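Local structure of imidazolonepropionase (Unidentified, 2Q09) at residues A208-V213 with G236-G241; L246-G251 with Y268-G273; A260-H265 with V283-P288. The protein catalyses the metal-dependent hydrolysis of the ring carbon-nitrogen bond of imidazolone-5-propanoate to N-formimidoyl-L-glutamate, the third step of histidine degradation. One frame throughout, in Å; residues are numbered along the deposited sequence.

Contact 1: A208-V213 with G236-G241; sequences ADAVDV and GLAVKG
Two backbone hydrogen bonds join Val211 to the strand beside it: its N gives to Ala238 O at 2.8 Å, and its O takes Lys240 N at 2.9 Å, more bent. One residue thus bonds in both directions to the residues flanking Val239, the parallel beta pattern, and the short axes agree, with 23° between their directions. Weaker CA-H...O contacts accompany these bonds, Asp212 CA to Lys240 O being the straightest at 159°. Helix 222-234 connects the two strands in a beta-alpha-beta unit of the amidohydrolase TIM barrel.

Much of the apolar contact lies on the Val211 and Val239 side, which helix 222-234 covers. Val211 CG2 meets Leu237 CD1 at 3.8 Å, the two side chains slanting past each other, while Leu237 CD2 approaches the carbonyl of Ala208.

The polar side chains meet differently. Lys240 CG stands between its own N and carbonyl carbon (chi1 70°), and the methylenes run over the carboxylate of Asp212, CG to CG 3.5 Å. A bend at chi3 then carries NZ away, leaving it 5.6 Å from Asp212 OD2. Each charge finds its mate elsewhere: NZ bridges to Glu139, and OD2 to Lys141. Asp212 OD1 takes Val213 N on its anti side and, weakly, ND1 of the iron ligand His242.

The buried charges of Lys240 and Asp212 are thus paired not with each other but with strand 135-141, further round the barrel. Asp212 is placed as a second-shell group that may help to orient the His242 ring and might make it a slightly stronger electron donor to the iron.

Contact 2: L246-G251 with Y268-G273; sequences LSNLGG and YLDPEG
Asn248 ND2 is gripped from two directions by the segment 268-273. The stronger bond runs to Tyr268 O, 2.8 Å long and fairly straight at 160°; that oxygen lies close to the amide plane, though the donor is tilted out of the carbonyl plane. The second, to Asp270 OD2 at 3.1 Å, is weak, and here amide and carboxylate stand almost perpendicular, 81° apart. With CG anti to the backbone N (chi1 -165°), the Asn248 amide extends across to Tyr268, and its other end turns back to its own loop, where OD1 accepts a weak bond from Gly250 N. Both ends of the amide are thereby used, which should fix its flip.

Both segments belong to loops that follow strands of the TIM barrel, at the strand ends where amidohydrolases carry their active site, and each loop leads into a helix. Asp270 is the N-cap of helix 271-280: OD2 also accepts Gly273 N, a weak, long capping bond of 3.4 Å. Gly250 holds the corresponding position before helix 251-257.

The remaining contact is made by the Tyr268 ring. Leu246 O sits over one face, 3.1 Å from CE2, and Ser247 CA makes an off-centre CH-pi contact, 4.3 Å from the ring centroid. Ser247 OG turns elsewhere, to Glu216, whose carboxylate also accepts Leu246 N; the residue just before, Gln245, lines the inhibitor pocket.

Contact 3: A260-H265 with V283-P288; sequences ALSVDH and VATLLP
Asp264 and Thr285 lie side by side on neighbouring parallel strands of the amidohydrolase TIM barrel, connected by helix 271-280 in a beta-alpha-beta unit. Four backbone hydrogen bonds set the register; the straightest, Thr285 N to Val263 O, is 2.9 Å long at 178°.

Asp264 CG is anti to its carbonyl carbon (chi1 -46°), which swings the carboxylate against Thr285, CG to CB 3.5 Å. Thr285 OG1 also sits anti to its carbonyl carbon and reaches a water 2.6 Å away. That water donates to Ser262 OG, and Asp264 OD1 also lies within its bonding range. Ser262 OG in turn gives its proton to the syn lone pair of Asp264 OD2 at 3.0 Å, while OD1 accepts from ND1 of His72, an iron ligand, so the serine, together with His72 at OD1, should limit the carboxylate's rotation. An alanine in place of Asp264 would probably leave His72 ND1 without its acceptor and the metal-bound ring freer to turn.

His265 has a backbone with positive phi, and its ring, part of the inhibitor pocket, comes back over Leu287, their side chains crossing at about a right angle. Another water lies in the ring plane at ND1, with Leu287 O also within its bonding range. Over one face, Leu287 CD1 stands 3.3 Å from the ring centroid, 11° off the normal.

How the contacts relate
Read from the N terminus, contact 1 closes first: strand 210-213 leads through helix 222-234 to strand 238-243. That strand runs on to the iron ligand His242 and then the loop 246-251, which opens contact 2. Before contact 2 closes at 268-273, the chain passes helix 251-257 and strand 262-265, opening contact 3, which closes after helix 271-280 at 283-288. Contacts 2 and 3 therefore cross, while contact 1 stands in series with both. Contacts 1 and 3 touch through adjacent barrel strands, with Gly241 O 2.8 Å from Asp264 N; contact 2 joins the loops beyond those strand ends, its centre about 12 Å from that of contact 3.

Contact 1: A208-V213 with G236-G241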
loop_
_atom_site.group_PDB
_atom_site.type_symbol
_atom_site.label_atom_id
_atom_site.label_comp_id
_atom_site.label_asym_id
_atom_site.label_seq_id
_atom_site.Cartn_x
_atom_site.Cartn_y
_atom_site.Cartn_z
ATOM N N ALA A 208 -13.574 -6.330 -5.110
ATOM C CA ALA A 208 -12.941 -5.058 -4.771
ATOM C C ALA A 208 -13.205 -4.559 -3.353
ATOM O O ALA A 208 -14.354 -4.452 -2.932
ATOM C CB ALA A 208 -13.366 -3.985 -5.778
ATOM N N ASP A 209 -12.138 -4.251 -2.625
ATOM C CA ASP A 209 -12.270 -3.737 -1.267
ATOM C C ASP A 209 -12.341 -2.215 -1.312
ATOM O O ASP A 209 -12.796 -1.584 -0.358
ATOM C CB ASP A 209 -11.085 -4.176 -0.400
ATOM C CG ASP A 209 -11.009 -5.677 -0.243
ATOM O OD1 ASP A 209 -12.069 -6.297 -0.007
ATOM O OD2 ASP A 209 -9.895 -6.236 -0.349
ATOM N N ALA A 210 -11.897 -1.632 -2.420
ATOM C CA ALA A 210 -11.918 -0.179 -2.575
ATOM C C ALA A 210 -11.835 0.232 -4.041
ATOM O O ALA A 210 -11.552 -0.601 -4.909
ATOM C CB ALA A 210 -10.764 0.445 -1.799
ATOM N N VAL A 211 -12.109 1.510 -4.303
ATOM C CA VAL A 211 -12.057 2.068 -5.652
ATOM C C VAL A 211 -11.099 3.257 -5.662
ATOM O O VAL A 211 -11.178 4.131 -4.799
ATOM C CB VAL A 211 -13.450 2.534 -6.133
ATOM C CG1 VAL A 211 -13.351 3.151 -7.518
ATOM C CG2 VAL A 211 -14.407 1.360 -6.149
ATOM N N ASP A 212 -10.212 3.277 -6.653
ATOM C CA ASP A 212 -9.178 4.305 -6.803
ATOM C C ASP A 212 -9.380 5.055 -8.123
ATOM O O ASP A 212 -10.089 4.576 -9.010
ATOM C CB ASP A 212 -7.806 3.610 -6.801
ATOM C CG ASP A 212 -6.642 4.555 -6.536
ATOM O OD1 ASP A 212 -6.806 5.793 -6.615
ATOM O OD2 ASP A 212 -5.539 4.034 -6.259
ATOM N N VAL A 213 -8.745 6.216 -8.252
ATOM C CA VAL A 213 -8.855 7.034 -9.460
ATOM C C VAL A 213 -7.608 7.876 -9.710
ATOM O O VAL A 213 -7.010 8.408 -8.780
ATOM C CB VAL A 213 -10.051 8.014 -9.373
ATOM C CG1 VAL A 213 -10.034 8.958 -10.564
ATOM C CG2 VAL A 213 -11.368 7.248 -9.328
ATOM N N GLY A 236 -21.304 0.493 -1.704
ATOM C CA GLY A 236 -20.658 0.390 -0.409
ATOM C C GLY A 236 -19.181 0.070 -0.442
ATOM O O GLY A 236 -18.679 -0.671 0.403
ATOM N N LEU A 237 -18.475 0.632 -1.418
ATOM C CA LEU A 237 -17.042 0.411 -1.545
ATOM C C LEU A 237 -16.291 1.668 -1.133
ATOM O O LEU A 237 -16.681 2.774 -1.496
ATOM C CB LEU A 237 -16.676 0.067 -2.991
ATOM C CG LEU A 237 -17.354 -1.139 -3.646
ATOM C CD1 LEU A 237 -16.863 -1.271 -5.072
ATOM C CD2 LEU A 237 -17.050 -2.401 -2.858
ATOM N N ALA A 238 -15.210 1.486 -0.382
ATOM C CA ALA A 238 -14.385 2.598 0.078
ATOM C C ALA A 238 -13.685 3.223 -1.126
ATOM O O ALA A 238 -13.478 2.554 -2.139
ATOM C CB ALA A 238 -13.354 2.093 1.083
ATOM N N VAL A 239 -13.328 4.502 -1.028
ATOM C CA VAL A 239 -12.650 5.168 -2.136
ATOM C C VAL A 239 -11.303 5.769 -1.725
ATOM O O VAL A 239 -11.010 5.940 -0.534
ATOM C CB VAL A 239 -13.526 6.293 -2.752
ATOM C CG1 VAL A 239 -14.792 5.691 -3.341
ATOM C CG2 VAL A 239 -13.876 7.342 -1.696
ATOM N N LYS A 240 -10.483 6.072 -2.728
ATOM C CA LYS A 240 -9.166 6.665 -2.527
ATOM C C LYS A 240 -8.773 7.237 -3.885
ATOM O O LYS A 240 -9.545 7.146 -4.843
ATOM C CB LYS A 240 -8.147 5.604 -2.103
ATOM C CG LYS A 240 -7.788 4.621 -3.211
ATOM C CD LYS A 240 -6.758 3.596 -2.759
ATOM C CE LYS A 240 -7.348 2.665 -1.704
ATOM N NZ LYS A 240 -6.376 1.615 -1.293
ATOM N N GLY A 241 -7.589 7.827 -3.985
ATOM C CA GLY A 241 -7.195 8.372 -5.271
ATOM C C GLY A 241 -5.754 8.807 -5.438
ATOM O O GLY A 241 -5.075 9.167 -4.471
#

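Contact 2: L246-G251 with Y268-G273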
loop_
_atom_site.group_PDB
_atom_site.type_symbol
_atom_site.label_atom_id
_atom_site.label_comp_id
_atom_site.label_asym_id
_atom_site.label_seq_id
_atom_site.Cartn_x
_atom_site.Cartn_y
_atom_site.Cartn_z
ATOM N N LEU A 246 0.972 15.415 -10.527
ATOM C CA LEU A 246 1.522 16.285 -11.565
ATOM C C LEU A 246 0.960 17.708 -11.501
ATOM O O LEU A 246 1.603 18.654 -11.956
ATOM C CB LEU A 246 1.258 15.683 -12.956
ATOM C CG LEU A 246 1.755 14.252 -13.216
ATOM C CD1 LEU A 246 1.370 13.822 -14.622
ATOM C CD2 LEU A 246 3.264 14.176 -13.025
ATOM N N SER A 247 -0.245 17.850 -10.953
ATOM C CA SER A 247 -0.875 19.159 -10.810
ATOM C C SER A 247 -2.044 19.052 -9.842
ATOM O O SER A 247 -2.499 17.956 -9.529
ATOM C CB SER A 247 -1.370 19.688 -12.164
ATOM O OG SER A 247 -2.607 19.113 -12.532
ATOM N N ASN A 248 -2.530 20.193 -9.367
ATOM C CA ASN A 248 -3.647 20.201 -8.431
ATOM C C ASN A 248 -4.945 20.580 -9.138
ATOM O O ASN A 248 -5.067 21.678 -9.681
ATOM C CB ASN A 248 -3.380 21.191 -7.291
ATOM C CG ASN A 248 -4.318 20.988 -6.118
ATOM O OD1 ASN A 248 -5.528 20.871 -6.294
ATOM N ND2 ASN A 248 -3.763 20.948 -4.914
ATOM N N LEU A 249 -5.905 19.661 -9.137
ATOM C CA LEU A 249 -7.198 19.914 -9.756
ATOM C C LEU A 249 -8.265 20.026 -8.675
ATOM O O LEU A 249 -9.440 20.280 -8.971
ATOM C CB LEU A 249 -7.568 18.778 -10.718
ATOM C CG LEU A 249 -6.668 18.531 -11.932
ATOM C CD1 LEU A 249 -7.242 17.386 -12.757
ATOM C CD2 LEU A 249 -6.568 19.790 -12.778
ATOM N N GLY A 250 -7.850 19.844 -7.424
ATOM C CA GLY A 250 -8.778 19.912 -6.310
ATOM C C GLY A 250 -9.269 18.525 -5.944
ATOM O O GLY A 250 -10.216 18.369 -5.183
ATOM N N GLY A 251 -8.608 17.514 -6.495
ATOM C CA GLY A 251 -8.982 16.136 -6.240
ATOM C C GLY A 251 -8.935 15.711 -4.786
ATOM O O GLY A 251 -9.808 14.978 -4.327
ATOM N N TYR A 268 1.656 18.167 -5.378
ATOM C CA TYR A 268 1.046 19.493 -5.511
ATOM C C TYR A 268 -0.128 19.794 -4.581
ATOM O O TYR A 268 -0.970 20.636 -4.894
ATOM C CB TYR A 268 0.600 19.698 -6.963
ATOM C CG TYR A 268 1.744 19.819 -7.942
ATOM C CD1 TYR A 268 2.306 21.059 -8.237
ATOM C CD2 TYR A 268 2.298 18.687 -8.544
ATOM C CE1 TYR A 268 3.396 21.173 -9.109
ATOM C CE2 TYR A 268 3.383 18.784 -9.411
ATOM C CZ TYR A 268 3.928 20.031 -9.690
ATOM O OH TYR A 268 5.007 20.137 -10.540
ATOM N N LEU A 269 -0.195 19.122 -3.440
ATOM C CA LEU A 269 -1.286 19.360 -2.499
ATOM C C LEU A 269 -1.175 20.771 -1.919
ATOM O O LEU A 269 -0.082 21.239 -1.604
ATOM C CB LEU A 269 -1.243 18.328 -1.375
ATOM C CG LEU A 269 -2.306 18.404 -0.274
ATOM C CD1 LEU A 269 -3.687 18.125 -0.851
ATOM C CD2 LEU A 269 -1.972 17.383 0.806
ATOM N N ASP A 270 -2.314 21.449 -1.788
ATOM C CA ASP A 270 -2.353 22.814 -1.257
ATOM C C ASP A 270 -2.937 22.864 0.164
ATOM O O ASP A 270 -3.460 21.870 0.661
ATOM C CB ASP A 270 -3.193 23.703 -2.175
ATOM C CG ASP A 270 -4.625 23.222 -2.292
ATOM O OD1 ASP A 270 -5.528 24.071 -2.437
ATOM O OD2 ASP A 270 -4.848 21.994 -2.251
ATOM N N PRO A 271 -2.850 24.032 0.834
ATOM C CA PRO A 271 -3.360 24.235 2.197
ATOM C C PRO A 271 -4.826 23.856 2.369
ATOM O O PRO A 271 -5.184 23.138 3.303
ATOM C CB PRO A 271 -3.132 25.726 2.426
ATOM C CG PRO A 271 -1.897 25.990 1.638
ATOM C CD PRO A 271 -2.167 25.247 0.354
ATOM N N GLU A 272 -5.671 24.346 1.469
ATOM C CA GLU A 272 -7.098 24.060 1.526
ATOM C C GLU A 272 -7.330 22.556 1.555
ATOM O O GLU A 272 -8.159 22.058 2.314
ATOM C CB GLU A 272 -7.806 24.669 0.315
ATOM C CG GLU A 272 -7.734 26.190 0.240
ATOM C CD GLU A 272 -6.315 26.723 0.121
ATOM O OE1 GLU A 272 -5.550 26.203 -0.717
ATOM O OE2 GLU A 272 -5.969 27.669 0.856
ATOM N N GLY A 273 -6.594 21.836 0.716
ATOM C CA GLY A 273 -6.728 20.392 0.674
ATOM C C GLY A 273 -6.266 19.772 1.974
ATOM O O GLY A 273 -6.912 18.873 2.512
#

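Contact 3: A260-H265 with V283-P288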
loop_
_atom_site.group_PDB
_atom_site.type_symbol
_atom_site.label_atom_id
_atom_site.label_comp_id
_atom_site.label_asym_id
_atom_site.label_seq_id
_atom_site.Cartn_x
_atom_site.Cartn_y
_atom_site.Cartn_z
ATOM N N ALA A 260 -12.720 9.575 1.670
ATOM C CA ALA A 260 -11.672 8.714 1.136
ATOM C C ALA A 260 -10.809 8.156 2.260
ATOM O O ALA A 260 -10.583 8.819 3.270
ATOM C CB ALA A 260 -10.804 9.498 0.164
ATOM N N LEU A 261 -10.335 6.926 2.090
ATOM C CA LEU A 261 -9.468 6.301 3.081
ATOM C C LEU A 261 -8.114 7.011 3.029
ATOM O O LEU A 261 -7.448 7.196 4.050
ATOM C CB LEU A 261 -9.272 4.816 2.764
ATOM C CG LEU A 261 -10.468 3.875 2.935
ATOM C CD1 LEU A 261 -10.130 2.506 2.381
ATOM C CD2 LEU A 261 -10.834 3.784 4.404
ATOM N N SER A 262 -7.723 7.420 1.824
ATOM C CA SER A 262 -6.444 8.098 1.636
ATOM C C SER A 262 -6.340 8.748 0.262
ATOM O O SER A 262 -7.108 8.429 -0.651
ATOM C CB SER A 262 -5.297 7.091 1.760
ATOM O OG SER A 262 -5.258 6.264 0.601
ATOM N N VAL A 263 -5.393 9.673 0.135
ATOM C CA VAL A 263 -5.103 10.341 -1.130
ATOM C C VAL A 263 -3.613 10.081 -1.279
ATOM O O VAL A 263 -2.861 10.223 -0.313
ATOM C CB VAL A 263 -5.396 11.862 -1.091
ATOM C CG1 VAL A 263 -6.898 12.095 -1.197
ATOM C CG2 VAL A 263 -4.860 12.475 0.183
ATOM N N ASP A 264 -3.179 9.698 -2.476
ATOM C CA ASP A 264 -1.776 9.343 -2.676
ATOM C C ASP A 264 -0.979 10.170 -3.691
ATOM O O ASP A 264 -1.500 10.572 -4.722
ATOM C CB ASP A 264 -1.695 7.857 -3.043
ATOM C CG ASP A 264 -2.564 6.975 -2.143
ATOM O OD1 ASP A 264 -2.333 5.751 -2.106
ATOM O OD2 ASP A 264 -3.494 7.487 -1.484
ATOM N N HIS A 265 0.306 10.376 -3.374
ATOM C CA HIS A 265 1.283 11.165 -4.145
ATOM C C HIS A 265 1.350 12.555 -3.518
ATOM O O HIS A 265 2.262 12.842 -2.745
ATOM C CB HIS A 265 0.919 11.238 -5.630
ATOM C CG HIS A 265 1.317 10.017 -6.401
ATOM N ND1 HIS A 265 2.632 9.617 -6.524
ATOM C CD2 HIS A 265 0.577 9.104 -7.071
ATOM C CE1 HIS A 265 2.684 8.506 -7.239
ATOM N NE2 HIS A 265 1.453 8.173 -7.582
ATOM N N VAL A 283 -5.968 9.777 5.222
ATOM C CA VAL A 283 -4.538 9.531 5.350
ATOM C C VAL A 283 -3.833 10.024 4.090
ATOM O O VAL A 283 -4.334 9.840 2.976
ATOM C CB VAL A 283 -4.233 8.030 5.535
ATOM C CG1 VAL A 283 -2.725 7.793 5.523
ATOM C CG2 VAL A 283 -4.820 7.532 6.850
ATOM N N ALA A 284 -2.684 10.666 4.264
ATOM C CA ALA A 284 -1.910 11.150 3.126
ATOM C C ALA A 284 -0.828 10.103 2.866
ATOM O O ALA A 284 0.019 9.847 3.725
ATOM C CB ALA A 284 -1.275 12.508 3.446
ATOM N N THR A 285 -0.856 9.492 1.687
ATOM C CA THR A 285 0.128 8.470 1.373
ATOM C C THR A 285 1.267 9.007 0.515
ATOM O O THR A 285 1.060 9.484 -0.601
ATOM C CB THR A 285 -0.525 7.268 0.664
ATOM O OG1 THR A 285 -1.540 6.711 1.510
ATOM C CG2 THR A 285 0.524 6.177 0.388
ATOM N N LEU A 286 2.473 8.937 1.056
ATOM C CA LEU A 286 3.663 9.404 0.353
ATOM C C LEU A 286 4.261 8.264 -0.463
ATOM O O LEU A 286 4.381 7.135 0.018
ATOM C CB LEU A 286 4.683 9.923 1.364
ATOM C CG LEU A 286 4.141 11.052 2.260
ATOM C CD1 LEU A 286 5.192 11.439 3.289
ATOM C CD2 LEU A 286 3.769 12.266 1.397
ATOM N N LEU A 287 4.638 8.570 -1.700
ATOM C CA LEU A 287 5.204 7.574 -2.607
ATOM C C LEU A 287 6.537 8.121 -3.100
ATOM O O LEU A 287 6.649 8.606 -4.229
ATOM C CB LEU A 287 4.231 7.351 -3.769
ATOM C CG LEU A 287 2.837 6.914 -3.288
ATOM C CD1 LEU A 287 1.867 6.914 -4.462
ATOM C CD2 LEU A 287 2.903 5.522 -2.667
ATOM N N PRO A 288 7.565 8.061 -2.237
ATOM C CA PRO A 288 8.920 8.549 -2.519
ATOM C C PRO A 288 9.642 7.898 -3.695
ATOM O O PRO A 288 10.431 8.545 -4.379
ATOM C CB PRO A 288 9.649 8.321 -1.195
ATOM C CG PRO A 288 9.000 7.063 -0.686
ATOM C CD PRO A 288 7.528 7.338 -0.952
HETATM O O HOH W 1 -2.679 4.561 0.570
HETATM O O HOH W 2 4.438 11.290 -2.578
HETATM O O HOH W 3 5.157 10.490 -5.795
#